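Local coordinates for putative lipoprotein (Bacteroides ovatus, PDB 3OQQ), which is of unknown function but is probably an extracellular or cell-surface lipoprotein, built largely of beta strands and holding bound calcium ions, at residues 208-213 with 235-240; 122-127 with 155-160; 203-208 with 259-264; 329-334 with 348-353. All blocks are in the same frame, centred on the assembly; numbering follows the deposited sequence. Where two conformers were deposited one is given.

In the fold
Coming from the N terminus, interaction 2 closes first, joining the neighbouring antiparallel strands 122-131 and 150-161. The chain then runs into strand 205-215, which serves two contacts: interaction 3 closes the loop from 203-208 to 259-264, and interaction 1, 208-213 with 235-240, is nested inside it. They share Ile-208, and together they lay strand 205-215 over the adjacent strands 234-242 and 253-263 of a six-stranded antiparallel sheet. Interaction 4 comes last, in series, and fastens the loop after strand 343-346 to the start of strand 333-339 in that same sheet. It also meets interaction 2, where Gln-333 NE2 probably hydrogen-bonds Asn-125 OD1.

Interaction 1 (208-213 with 235-240); sequences ITASLI and VKVENK
Strands 208-213 and 235-239 run almost the same way, 17° apart, with Ala-210 lying across from Val-237 and the axes approaching to 7.0 Å. This is packing between two sheets, as in a beta sandwich: strand 205-215 hydrogen-bonds to strands 221-230 and 298-307 in its own sheet, while 234-242 is the outermost strand of the sheet that faces it. Ile-208, Ala-210 and Leu-212 point at Val-235 and Val-237, and the join is made of apolar groups. Ile-208 and Val-235 lie alongside, pointing opposite ways, and the CG2 methyl of Val-235 nestles against Ile-208, 3.8 Å from Ile-208 CG2 and about as near to CB and CD1. The other methyl of Val-235, CG1, is anti to the backbone N (chi1 173°), which places it over Ala-210, 4.0 Å from CB. The small side chain of Ala-210 lets Val-237 come right down to the opposing backbone. Farther along, Asn-239 ties the edge strand to the facing sheet through a bond from ND2 to Leu-224 O, while on the outer side Lys-236 and Glu-238 form a salt bridge whose hydrogen bond is weak. Leu-212 finishes the row by laying CD1 against the backbone itself, 3.5 Å from Val-237 O and 3.7 Å from Glu-238 CA.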
loop_
_atom_site.group_PDB
_atom_site.type_symbol
_atom_site.label_atom_id
_atom_site.label_comp_id
_atom_site.label_asym_id
_atom_site.label_seq_id
_atom_site.Cartn_x
_atom_site.Cartn_y
_atom_site.Cartn_z
ATOM N N ILE A 208 -9.730 -7.704 -15.004
ATOM C CA ILE A 208 -9.886 -6.981 -13.743
ATOM C C ILE A 208 -10.990 -7.653 -12.929
ATOM O O ILE A 208 -12.092 -7.860 -13.451
ATOM C CB ILE A 208 -10.248 -5.485 -13.992
ATOM C CG1 ILE A 208 -9.144 -4.717 -14.745
ATOM C CG2 ILE A 208 -10.664 -4.762 -12.691
ATOM C CD1 ILE A 208 -9.612 -3.447 -15.380
ATOM N N THR A 209 -10.727 -7.917 -11.639
ATOM C CA THR A 209 -11.751 -8.344 -10.693
ATOM C C THR A 209 -11.780 -7.239 -9.656
ATOM O O THR A 209 -10.731 -6.895 -9.129
ATOM C CB THR A 209 -11.526 -9.745 -10.148
ATOM O OG1 THR A 209 -11.785 -10.673 -11.197
ATOM C CG2 THR A 209 -12.439 -10.066 -8.950
ATOM N N ALA A 210 -12.947 -6.610 -9.431
ATOM C CA ALA A 210 -13.020 -5.518 -8.458
ATOM C C ALA A 210 -14.151 -5.786 -7.488
ATOM O O ALA A 210 -15.246 -6.127 -7.930
ATOM C CB ALA A 210 -13.207 -4.183 -9.170
ATOM N N SER A 211 -13.875 -5.657 -6.173
ATOM C CA SER A 211 -14.838 -5.900 -5.088
ATOM C C SER A 211 -14.838 -4.819 -4.038
ATOM O O SER A 211 -13.793 -4.251 -3.695
ATOM C CB SER A 211 -14.539 -7.225 -4.377
ATOM O OG SER A 211 -14.273 -8.298 -5.265
ATOM N N LEU A 212 -16.032 -4.543 -3.527
ATOM C CA LEU A 212 -16.294 -3.679 -2.376
ATOM C C LEU A 212 -16.681 -4.617 -1.282
ATOM O O LEU A 212 -17.531 -5.488 -1.508
ATOM C CB LEU A 212 -17.389 -2.665 -2.672
ATOM C CG LEU A 212 -16.945 -1.484 -3.534
ATOM C CD1 LEU A 212 -18.156 -0.677 -4.006
ATOM C CD2 LEU A 212 -15.916 -0.623 -2.785
ATOM N N ILE A 213 -16.004 -4.534 -0.145
ATOM C CA ILE A 213 -16.136 -5.501 0.954
ATOM C C ILE A 213 -16.092 -4.796 2.302
ATOM O O ILE A 213 -15.408 -3.781 2.433
ATOM C CB ILE A 213 -14.924 -6.541 0.862
ATOM C CG1 ILE A 213 -14.876 -7.358 -0.431
ATOM C CG2 ILE A 213 -14.826 -7.499 2.074
ATOM C CD1 ILE A 213 -13.479 -7.966 -0.665
ATOM N N VAL A 235 -13.737 -0.668 -15.145
ATOM C CA VAL A 235 -14.583 -1.515 -14.333
ATOM C C VAL A 235 -15.019 -0.636 -13.182
ATOM O O VAL A 235 -14.179 -0.092 -12.473
ATOM C CB VAL A 235 -13.807 -2.799 -13.877
ATOM C CG1 VAL A 235 -14.616 -3.619 -12.881
ATOM C CG2 VAL A 235 -13.423 -3.650 -15.077
ATOM N N LYS A 236 -16.324 -0.431 -13.047
ATOM C CA LYS A 236 -16.888 0.354 -11.960
ATOM C C LYS A 236 -17.827 -0.549 -11.171
ATOM O O LYS A 236 -18.734 -1.118 -11.765
ATOM C CB LYS A 236 -17.613 1.594 -12.517
ATOM C CG LYS A 236 -18.231 2.513 -11.462
ATOM C CD LYS A 236 -18.558 3.866 -12.074
ATOM C CE LYS A 236 -19.895 4.399 -11.642
ATOM N NZ LYS A 236 -21.024 3.747 -12.367
ATOM N N VAL A 237 -17.567 -0.746 -9.861
ATOM C CA VAL A 237 -18.467 -1.535 -9.014
ATOM C C VAL A 237 -18.932 -0.613 -7.867
ATOM O O VAL A 237 -18.157 0.211 -7.362
ATOM C CB VAL A 237 -17.951 -2.927 -8.530
ATOM C CG1 VAL A 237 -17.595 -3.823 -9.708
ATOM C CG2 VAL A 237 -16.800 -2.831 -7.560
ATOM N N GLU A 238 -20.214 -0.677 -7.548
ATOM C CA GLU A 238 -20.750 0.208 -6.525
ATOM C C GLU A 238 -21.901 -0.411 -5.732
ATOM O O GLU A 238 -22.674 -1.235 -6.243
ATOM C CB GLU A 238 -21.231 1.537 -7.154
ATOM C CG GLU A 238 -22.224 1.379 -8.295
ATOM C CD GLU A 238 -22.855 2.641 -8.843
ATOM O OE1 GLU A 238 -22.105 3.522 -9.312
ATOM O OE2 GLU A 238 -24.104 2.719 -8.878
ATOM N N ASN A 239 -22.032 0.048 -4.496
ATOM C CA ASN A 239 -23.167 -0.259 -3.640
ATOM C C ASN A 239 -23.495 1.052 -2.983
ATOM O O ASN A 239 -22.710 1.537 -2.171
ATOM C CB ASN A 239 -22.876 -1.380 -2.644
ATOM C CG ASN A 239 -24.054 -1.770 -1.779
ATOM O OD1 ASN A 239 -24.956 -0.969 -1.494
ATOM N ND2 ASN A 239 -24.075 -3.024 -1.334
ATOM N N LYS A 240 -24.606 1.662 -3.394
ATOM C CA LYS A 240 -25.008 2.976 -2.903
ATOM C C LYS A 240 -26.128 2.892 -1.848
ATOM O O LYS A 240 -26.794 3.895 -1.569
ATOM C CB LYS A 240 -25.423 3.856 -4.086
ATOM C CG LYS A 240 -24.233 4.170 -5.008
ATOM C CD LYS A 240 -24.679 4.941 -6.237
ATOM C CE LYS A 240 -24.046 6.304 -6.301
ATOM N NZ LYS A 240 -24.078 6.846 -7.691
#

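Interaction 2 (122-127 with 155-160); sequences FYHNTG and DLKVTE
An antiparallel ladder joins strands 122-127 and 155-160, with Tyr-123 facing Val-158 and Asn-125 facing Leu-156 as hydrogen-bonded pairs. Each pair is closed by two backbone bonds, Tyr-123 N to Val-158 O (2.8 Å) and Leu-156 N to Asn-125 O (2.7 Å) among them. On the face bearing Phe-122, His-124 and Thr-126, the imidazole of His-124 swings across to Asp-155: NE2 gives a nearly straight 2.7 Å bond (171°) to OD2, which lies in the ring plane and is met on its syn side. This His-carboxylate pair is fixed, since His-124 ND1 bonds Leu-36 O of strand 36-41, which pairs with strand 122-131. Lys-157, bent at chi3 and chi4, curls back so that NZ makes a salt bridge to Asp-155 OD1 at 2.9 Å, while its CG and CD run beside the Phe-122 ring. A water donates to Asp-155 OD2 and Thr-126 OG1, which also bonds Tyr-154 O. With an alanine in place of Asp-155, His-124 NE2 and the Lys-157 ammonium would probably lose their carboxylate, leaving ND1 to hold the imidazole. On the other face Val-158 packs against helix 314-328. Glu-160 OE2, salt-bridged to Arg-324 of that helix, reaches the Tyr-123 ring edge, 3.3 Å from CE2.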
loop_
_atom_site.group_PDB
_atom_site.type_symbol
_atom_site.label_atom_id
_atom_site.label_comp_id
_atom_site.label_asym_id
_atom_site.label_seq_id
_atom_site.Cartn_x
_atom_site.Cartn_y
_atom_site.Cartn_z
ATOM N N PHE A 122 5.550 -15.117 -4.717
ATOM C CA PHE A 122 4.786 -13.876 -4.636
ATOM C C PHE A 122 5.525 -12.869 -3.796
ATOM O O PHE A 122 6.139 -13.234 -2.790
ATOM C CB PHE A 122 3.334 -14.080 -4.143
ATOM C CG PHE A 122 3.113 -14.587 -2.731
ATOM C CD1 PHE A 122 3.080 -15.951 -2.463
ATOM C CD2 PHE A 122 2.865 -13.700 -1.687
ATOM C CE1 PHE A 122 2.848 -16.425 -1.158
ATOM C CE2 PHE A 122 2.624 -14.165 -0.389
ATOM C CZ PHE A 122 2.614 -15.525 -0.129
ATOM N N TYR A 123 5.544 -11.616 -4.266
ATOM C CA TYR A 123 6.129 -10.487 -3.561
ATOM C C TYR A 123 5.034 -9.852 -2.716
ATOM O O TYR A 123 3.863 -9.909 -3.101
ATOM C CB TYR A 123 6.710 -9.482 -4.550
ATOM C CG TYR A 123 7.959 -9.966 -5.235
ATOM C CD1 TYR A 123 9.203 -9.867 -4.614
ATOM C CD2 TYR A 123 7.910 -10.497 -6.520
ATOM C CE1 TYR A 123 10.365 -10.315 -5.245
ATOM C CE2 TYR A 123 9.067 -10.938 -7.165
ATOM C CZ TYR A 123 10.291 -10.852 -6.521
ATOM O OH TYR A 123 11.431 -11.287 -7.154
ATOM N N HIS A 124 5.387 -9.265 -1.574
ATOM C CA HIS A 124 4.374 -8.674 -0.715
ATOM C C HIS A 124 4.844 -7.345 -0.154
ATOM O O HIS A 124 5.962 -7.259 0.387
ATOM C CB HIS A 124 4.006 -9.650 0.451
ATOM C CG HIS A 124 2.987 -9.111 1.420
ATOM N ND1 HIS A 124 3.240 -9.060 2.772
ATOM C CD2 HIS A 124 1.732 -8.647 1.191
ATOM C CE1 HIS A 124 2.141 -8.567 3.328
ATOM N NE2 HIS A 124 1.202 -8.316 2.413
ATOM N N ASN A 125 3.979 -6.305 -0.269
ATOM C CA ASN A 125 4.248 -4.987 0.323
ATOM C C ASN A 125 2.952 -4.427 0.935
ATOM O O ASN A 125 1.894 -4.442 0.299
ATOM C CB ASN A 125 4.870 -4.008 -0.693
ATOM C CG ASN A 125 5.179 -2.651 -0.118
ATOM O OD1 ASN A 125 4.600 -1.633 -0.517
ATOM N ND2 ASN A 125 6.078 -2.594 0.854
ATOM N N THR A 126 3.035 -3.973 2.182
ATOM C CA THR A 126 1.880 -3.431 2.913
ATOM C C THR A 126 2.330 -2.197 3.714
ATOM O O THR A 126 3.511 -2.048 4.017
ATOM C CB THR A 126 1.196 -4.526 3.785
ATOM O OG1 THR A 126 0.023 -3.989 4.400
ATOM C CG2 THR A 126 2.124 -5.140 4.848
ATOM N N GLY A 127 1.387 -1.315 4.007
ATOM C CA GLY A 127 1.640 -0.109 4.776
ATOM C C GLY A 127 0.351 0.623 5.078
ATOM O O GLY A 127 -0.744 0.152 4.756
ATOM N N ASP A 155 -2.468 -3.258 0.913
ATOM C CA ASP A 155 -1.751 -4.522 0.804
ATOM C C ASP A 155 -1.627 -4.860 -0.645
ATOM O O ASP A 155 -2.632 -4.949 -1.342
ATOM C CB ASP A 155 -2.491 -5.644 1.551
ATOM C CG ASP A 155 -1.615 -6.859 1.759
ATOM O OD1 ASP A 155 -1.356 -7.587 0.766
ATOM O OD2 ASP A 155 -1.176 -7.078 2.903
ATOM N N LEU A 156 -0.397 -5.059 -1.091
ATOM C CA LEU A 156 -0.091 -5.429 -2.472
ATOM C C LEU A 156 0.654 -6.759 -2.499
ATOM O O LEU A 156 1.612 -6.935 -1.756
ATOM C CB LEU A 156 0.751 -4.334 -3.161
ATOM C CG LEU A 156 -0.008 -3.156 -3.739
ATOM C CD1 LEU A 156 0.864 -1.905 -3.788
ATOM C CD2 LEU A 156 -0.537 -3.483 -5.126
ATOM N N LYS A 157 0.193 -7.697 -3.357
ATOM C CA LYS A 157 0.774 -9.015 -3.598
ATOM C C LYS A 157 0.887 -9.203 -5.102
ATOM O O LYS A 157 -0.109 -9.070 -5.812
ATOM C CB LYS A 157 -0.063 -10.152 -2.978
ATOM C CG LYS A 157 0.337 -10.590 -1.594
ATOM C CD LYS A 157 -0.623 -11.654 -1.043
ATOM C CE LYS A 157 -1.727 -11.085 -0.163
ATOM N NZ LYS A 157 -1.219 -10.494 1.113
ATOM N N VAL A 158 2.093 -9.467 -5.586
ATOM C CA VAL A 158 2.351 -9.726 -6.995
ATOM C C VAL A 158 2.802 -11.184 -7.070
ATOM O O VAL A 158 3.851 -11.536 -6.537
ATOM C CB VAL A 158 3.359 -8.729 -7.615
ATOM C CG1 VAL A 158 3.823 -9.198 -8.998
ATOM C CG2 VAL A 158 2.742 -7.342 -7.709
ATOM N N THR A 159 1.983 -12.030 -7.683
ATOM C CA THR A 159 2.234 -13.462 -7.821
ATOM C C THR A 159 2.735 -13.757 -9.223
ATOM O O THR A 159 2.178 -13.243 -10.201
ATOM C CB THR A 159 0.928 -14.204 -7.546
ATOM O OG1 THR A 159 0.408 -13.775 -6.292
ATOM C CG2 THR A 159 1.071 -15.730 -7.600
ATOM N N GLU A 160 3.784 -14.580 -9.319
ATOM C CA GLU A 160 4.314 -15.001 -10.602
ATOM C C GLU A 160 3.699 -16.360 -10.927
ATOM O O GLU A 160 4.186 -17.386 -10.445
ATOM C CB GLU A 160 5.845 -15.012 -10.579
ATOM C CG GLU A 160 6.413 -13.613 -10.408
ATOM C CD GLU A 160 7.921 -13.500 -10.375
ATOM O OE1 GLU A 160 8.610 -14.493 -10.687
ATOM O OE2 GLU A 160 8.420 -12.392 -10.095
HETATM O O HOH W 1 -1.376 -5.994 5.782
#

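Interaction 3 (203-208 with 259-264); sequences EYVDRI and VDKAQA
Lys-261 sets off with CG between its backbone N and carbonyl carbon (chi1 73°), then runs fully extended, a course that takes NZ straight across to the backbone at Val-205. There NZ hydrogen-bonds Val-205 O at 3.0 Å, coming from above the carbonyl plane; Asp-206 O is nearly as close, at 3.1 Å from NZ, but at a poor angle. Before it gets there, the lysine chain crosses Val-205 obliquely, with CD 4.0 Å from Val-205 CG1, so its apolar length is used as well as its charge. The carbonyl it meets sits beside a classic beta bulge, in which Asp-206 and Arg-207 both face Ile-306 on the next strand. Ile-208 supplies the other half of the contact. Its CG2 and CD1 both close on CG1 of Val-259, the nearer being CG2 at 3.8 Å, and CD1 also rests near Lys-261 CB. An Asx turn at Asp-260 follows Val-259. The two strands run nearly antiparallel (160°), as members of facing sheets, and their axes come no nearer than 9.1 Å. Val-259 also touches Val-303 and Leu-305 of strand 298-307, beside 205-215, and Ile-269 of strand 266-272 in its own sheet, while Tyr-204 leads off onto helix 314-328.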
loop_
_atom_site.group_PDB
_atom_site.type_symbol
_atom_site.label_atom_id
_atom_site.label_comp_id
_atom_site.label_asym_id
_atom_site.label_seq_id
_atom_site.Cartn_x
_atom_site.Cartn_y
_atom_site.Cartn_z
ATOM N N GLU A 203 -1.883 -2.841 -21.859
ATOM C CA GLU A 203 -1.247 -3.872 -22.692
ATOM C C GLU A 203 -0.779 -5.053 -21.828
ATOM O O GLU A 203 -0.647 -6.157 -22.341
ATOM C CB GLU A 203 -0.027 -3.286 -23.457
ATOM C CG GLU A 203 -0.354 -2.232 -24.513
ATOM C CD GLU A 203 -0.625 -0.800 -24.065
ATOM O OE1 GLU A 203 -0.714 -0.554 -22.840
ATOM O OE2 GLU A 203 -0.792 0.072 -24.950
ATOM N N TYR A 204 -0.541 -4.815 -20.519
ATOM C CA TYR A 204 -0.079 -5.845 -19.598
ATOM C C TYR A 204 -1.202 -6.492 -18.794
ATOM O O TYR A 204 -0.954 -7.489 -18.120
ATOM C CB TYR A 204 0.954 -5.259 -18.607
ATOM C CG TYR A 204 2.154 -4.560 -19.224
ATOM C CD1 TYR A 204 2.716 -5.013 -20.418
ATOM C CD2 TYR A 204 2.743 -3.463 -18.600
ATOM C CE1 TYR A 204 3.834 -4.394 -20.968
ATOM C CE2 TYR A 204 3.854 -2.830 -19.149
ATOM C CZ TYR A 204 4.399 -3.304 -20.328
ATOM O OH TYR A 204 5.500 -2.690 -20.861
ATOM N N VAL A 205 -2.406 -5.895 -18.794
ATOM C CA VAL A 205 -3.524 -6.340 -17.969
ATOM C C VAL A 205 -4.635 -6.898 -18.840
ATOM O O VAL A 205 -5.200 -6.181 -19.653
ATOM C CB VAL A 205 -4.034 -5.188 -17.058
ATOM C CG1 VAL A 205 -5.214 -5.643 -16.211
ATOM C CG2 VAL A 205 -2.905 -4.645 -16.181
ATOM N N ASP A 206 -4.966 -8.165 -18.627
ATOM C CA ASP A 206 -5.994 -8.889 -19.384
ATOM C C ASP A 206 -7.351 -8.703 -18.716
ATOM O O ASP A 206 -8.266 -8.194 -19.356
ATOM C CB ASP A 206 -5.612 -10.392 -19.468
ATOM C CG ASP A 206 -6.575 -11.326 -20.195
ATOM O OD1 ASP A 206 -7.569 -10.835 -20.770
ATOM O OD2 ASP A 206 -6.342 -12.547 -20.172
ATOM N N ARG A 207 -7.464 -9.103 -17.436
ATOM C CA ARG A 207 -8.703 -9.070 -16.657
ATOM C C ARG A 207 -8.585 -8.269 -15.411
ATOM O O ARG A 207 -7.527 -8.238 -14.764
ATOM C CB ARG A 207 -9.157 -10.498 -16.224
ATOM C CG ARG A 207 -9.238 -11.571 -17.306
ATOM C CD ARG A 207 -10.333 -11.256 -18.285
ATOM N NE ARG A 207 -10.374 -12.172 -19.420
ATOM C CZ ARG A 207 -11.396 -12.977 -19.692
ATOM N NH1 ARG A 207 -12.461 -13.003 -18.898
ATOM N NH2 ARG A 207 -11.361 -13.766 -20.759
ATOM N N ILE A 208 -9.730 -7.704 -15.004
ATOM C CA ILE A 208 -9.886 -6.981 -13.743
ATOM C C ILE A 208 -10.990 -7.653 -12.929
ATOM O O ILE A 208 -12.092 -7.860 -13.451
ATOM C CB ILE A 208 -10.248 -5.485 -13.992
ATOM C CG1 ILE A 208 -9.144 -4.717 -14.745
ATOM C CG2 ILE A 208 -10.664 -4.762 -12.691
ATOM C CD1 ILE A 208 -9.612 -3.447 -15.380
ATOM N N VAL A 259 -11.828 0.923 -11.503
ATOM C CA VAL A 259 -10.514 0.461 -11.949
ATOM C C VAL A 259 -10.400 0.862 -13.428
ATOM O O VAL A 259 -11.187 0.398 -14.251
ATOM C CB VAL A 259 -10.252 -1.047 -11.695
ATOM C CG1 VAL A 259 -8.853 -1.430 -12.155
ATOM C CG2 VAL A 259 -10.434 -1.404 -10.222
ATOM N N ASP A 260 -9.442 1.746 -13.751
ATOM C CA ASP A 260 -9.217 2.206 -15.125
ATOM C C ASP A 260 -7.814 1.776 -15.549
ATOM O O ASP A 260 -6.836 2.409 -15.145
ATOM C CB ASP A 260 -9.412 3.735 -15.238
ATOM C CG ASP A 260 -9.378 4.315 -16.655
ATOM O OD1 ASP A 260 -8.902 3.626 -17.571
ATOM O OD2 ASP A 260 -9.786 5.483 -16.827
ATOM N N LYS A 261 -7.718 0.691 -16.363
ATOM C CA LYS A 261 -6.420 0.170 -16.770
ATOM C C LYS A 261 -5.871 0.925 -17.982
ATOM O O LYS A 261 -4.720 0.726 -18.329
ATOM C CB LYS A 261 -6.520 -1.346 -17.082
ATOM C CG LYS A 261 -7.249 -1.706 -18.423
ATOM C CD LYS A 261 -7.144 -3.188 -18.678
ATOM C CE LYS A 261 -7.836 -3.640 -19.945
ATOM N NZ LYS A 261 -7.981 -5.128 -19.956
ATOM N N ALA A 262 -6.671 1.798 -18.603
ATOM C CA ALA A 262 -6.329 2.435 -19.871
ATOM C C ALA A 262 -5.695 3.848 -19.785
ATOM O O ALA A 262 -5.471 4.471 -20.820
ATOM C CB ALA A 262 -7.566 2.464 -20.764
ATOM N N GLN A 263 -5.337 4.315 -18.612
ATOM C CA GLN A 263 -4.699 5.631 -18.484
ATOM C C GLN A 263 -3.228 5.551 -18.891
ATOM O O GLN A 263 -2.620 4.508 -18.703
ATOM C CB GLN A 263 -4.846 6.169 -17.055
ATOM C CG GLN A 263 -6.292 6.574 -16.711
ATOM C CD GLN A 263 -6.873 7.644 -17.614
ATOM O OE1 GLN A 263 -6.265 8.695 -17.860
ATOM N NE2 GLN A 263 -8.057 7.382 -18.164
ATOM N N ALA A 264 -2.658 6.635 -19.436
ATOM C CA ALA A 264 -1.254 6.673 -19.871
ATOM C C ALA A 264 -0.243 6.289 -18.761
ATOM O O ALA A 264 0.694 5.535 -19.033
ATOM C CB ALA A 264 -0.917 8.052 -20.399
#

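Interaction 4 (329-334 with 348-353); sequences DTNRQN and RGYAPT
The Tyr-350 ring and the Asn-334 amide pass each other head to tail, their planes 35° apart. They join a loop, 348-353, to the short 3-10 turn that follows helix 314-328 and opens strand 333-339. That turn begins with an Asx turn, Asp-329 OD1 accepting from Asn-331 N at 3.0 Å. With CG anti to the carbonyl carbon (chi1 -71°), Tyr-350 lays its ring along the turn, and its atoms meet backbone more than side chains: CE2 is 3.5 Å from Asn-331 O and 3.6 Å from Gln-333 O. The phenol end reaches Thr-330, whose carbonyl O lies near the ring plane, at its edge. A water hydrogen-bonded to Tyr-350 OH at 3.0 Å bridges toward Gln-333 O. The side chains of Thr-330 and Asn-331 cross the tyrosine at about a right angle. At the other end of the ring Asn-334 OD1 comes within 3.3 Å of Tyr-350 CB while bonding His-346 ND1. A leucine at Asn-334 would probably leave both His-346 ND1 and the carbonyl of Ala-351 without their amide partner and let the loop drift from the strand. The other arm of the Asn-334 amide makes a bond of 2.8 Å from ND2 to a lone pair of Ala-351 O, 165° at the hydrogen and flat in both the amide and carbonyl planes.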
loop_
_atom_site.group_PDB
_atom_site.type_symbol
_atom_site.label_atom_id
_atom_site.label_comp_id
_atom_site.label_asym_id
_atom_site.label_seq_id
_atom_site.Cartn_x
_atom_site.Cartn_y
_atom_site.Cartn_z
ATOM N N ASP A 329 9.779 -0.940 -6.471
ATOM C CA ASP A 329 9.933 0.516 -6.456
ATOM C C ASP A 329 8.752 1.215 -5.728
ATOM O O ASP A 329 7.636 1.313 -6.260
ATOM C CB ASP A 329 10.098 1.048 -7.884
ATOM C CG ASP A 329 10.483 2.512 -7.996
ATOM O OD1 ASP A 329 10.531 3.201 -6.949
ATOM O OD2 ASP A 329 10.657 2.988 -9.134
ATOM N N THR A 330 9.033 1.759 -4.530
ATOM C CA THR A 330 8.037 2.469 -3.718
ATOM C C THR A 330 7.407 3.640 -4.502
ATOM O O THR A 330 6.235 3.934 -4.289
ATOM C CB THR A 330 8.647 2.946 -2.375
ATOM O OG1 THR A 330 7.598 3.441 -1.554
ATOM C CG2 THR A 330 9.746 4.001 -2.529
ATOM N N ASN A 331 8.182 4.270 -5.429
ATOM C CA ASN A 331 7.753 5.419 -6.231
ATOM C C ASN A 331 6.715 5.065 -7.292
ATOM O O ASN A 331 6.126 5.982 -7.848
ATOM C CB ASN A 331 8.940 6.110 -6.882
ATOM C CG ASN A 331 9.976 6.578 -5.885
ATOM O OD1 ASN A 331 11.110 6.112 -5.888
ATOM N ND2 ASN A 331 9.596 7.477 -4.989
ATOM N N ARG A 332 6.458 3.772 -7.543
ATOM C CA ARG A 332 5.443 3.324 -8.511
ATOM C C ARG A 332 4.032 3.223 -7.850
ATOM O O ARG A 332 3.020 3.123 -8.548
ATOM C CB ARG A 332 5.853 1.984 -9.160
ATOM C CG ARG A 332 7.128 2.060 -10.001
ATOM C CD ARG A 332 6.891 2.601 -11.377
ATOM N NE ARG A 332 8.107 2.574 -12.192
ATOM C CZ ARG A 332 8.211 3.101 -13.410
ATOM N NH1 ARG A 332 7.165 3.694 -13.978
ATOM N NH2 ARG A 332 9.361 3.046 -14.066
ATOM N N GLN A 333 3.980 3.266 -6.505
ATOM C CA GLN A 333 2.722 3.209 -5.782
ATOM C C GLN A 333 2.290 4.633 -5.526
ATOM O O GLN A 333 2.600 5.204 -4.490
ATOM C CB GLN A 333 2.859 2.394 -4.492
ATOM C CG GLN A 333 3.597 1.065 -4.665
ATOM C CD GLN A 333 3.860 0.409 -3.336
ATOM O OE1 GLN A 333 3.728 1.021 -2.270
ATOM N NE2 GLN A 333 4.240 -0.855 -3.368
ATOM N N ASN A 334 1.663 5.237 -6.528
ATOM C CA ASN A 334 1.295 6.634 -6.449
ATOM C C ASN A 334 -0.095 6.794 -5.807
ATOM O O ASN A 334 -1.097 6.970 -6.494
ATOM C CB ASN A 334 1.387 7.307 -7.837
ATOM C CG ASN A 334 1.117 8.789 -7.789
ATOM O OD1 ASN A 334 0.931 9.362 -6.726
ATOM N ND2 ASN A 334 1.082 9.440 -8.919
ATOM N N ARG A 348 4.537 14.008 -1.414
ATOM C CA ARG A 348 5.644 14.766 -1.993
ATOM C C ARG A 348 6.384 13.963 -3.062
ATOM O O ARG A 348 6.736 12.801 -2.831
ATOM C CB ARG A 348 6.622 15.176 -0.880
ATOM C CG ARG A 348 7.727 16.059 -1.376
ATOM C CD ARG A 348 8.700 16.434 -0.275
ATOM N NE ARG A 348 9.639 17.451 -0.754
ATOM C CZ ARG A 348 10.835 17.195 -1.274
ATOM N NH1 ARG A 348 11.263 15.946 -1.392
ATOM N NH2 ARG A 348 11.611 18.187 -1.680
ATOM N N GLY A 349 6.603 14.605 -4.210
ATOM C CA GLY A 349 7.341 14.035 -5.323
ATOM C C GLY A 349 6.525 13.152 -6.238
ATOM O O GLY A 349 7.073 12.613 -7.193
ATOM N N TYR A 350 5.220 12.968 -5.945
ATOM C CA TYR A 350 4.331 12.112 -6.748
ATOM C C TYR A 350 3.441 12.958 -7.634
ATOM O O TYR A 350 2.838 13.942 -7.174
ATOM C CB TYR A 350 3.495 11.197 -5.834
ATOM C CG TYR A 350 4.305 10.095 -5.177
ATOM C CD1 TYR A 350 4.993 10.319 -3.984
ATOM C CD2 TYR A 350 4.344 8.812 -5.722
ATOM C CE1 TYR A 350 5.682 9.285 -3.338
ATOM C CE2 TYR A 350 5.043 7.780 -5.098
ATOM C CZ TYR A 350 5.698 8.018 -3.899
ATOM O OH TYR A 350 6.386 6.990 -3.304
ATOM N N ALA A 351 3.355 12.560 -8.907
ATOM C CA ALA A 351 2.631 13.273 -9.959
ATOM C C ALA A 351 1.114 13.205 -9.828
ATOM O O ALA A 351 0.553 12.174 -9.424
ATOM C CB ALA A 351 3.020 12.705 -11.328
ATOM N N PRO A 352 0.415 14.268 -10.255
ATOM C CA PRO A 352 -1.055 14.164 -10.350
ATOM C C PRO A 352 -1.413 13.143 -11.429
ATOM O O PRO A 352 -0.557 12.837 -12.261
ATOM C CB PRO A 352 -1.470 15.569 -10.820
ATOM C CG PRO A 352 -0.294 16.059 -11.581
ATOM C CD PRO A 352 0.894 15.550 -10.818
ATOM N N THR A 353 -2.657 12.654 -11.462
ATOM C CA THR A 353 -3.054 11.793 -12.574
ATOM C C THR A 353 -3.042 12.659 -13.841
ATOM O O THR A 353 -3.150 13.883 -13.712
ATOM C CB THR A 353 -4.452 11.185 -12.321
ATOM O OG1 THR A 353 -5.405 12.240 -12.317
ATOM C CG2 THR A 353 -4.537 10.387 -11.023
HETATM O O HOH W 2 4.048 5.426 -2.414
#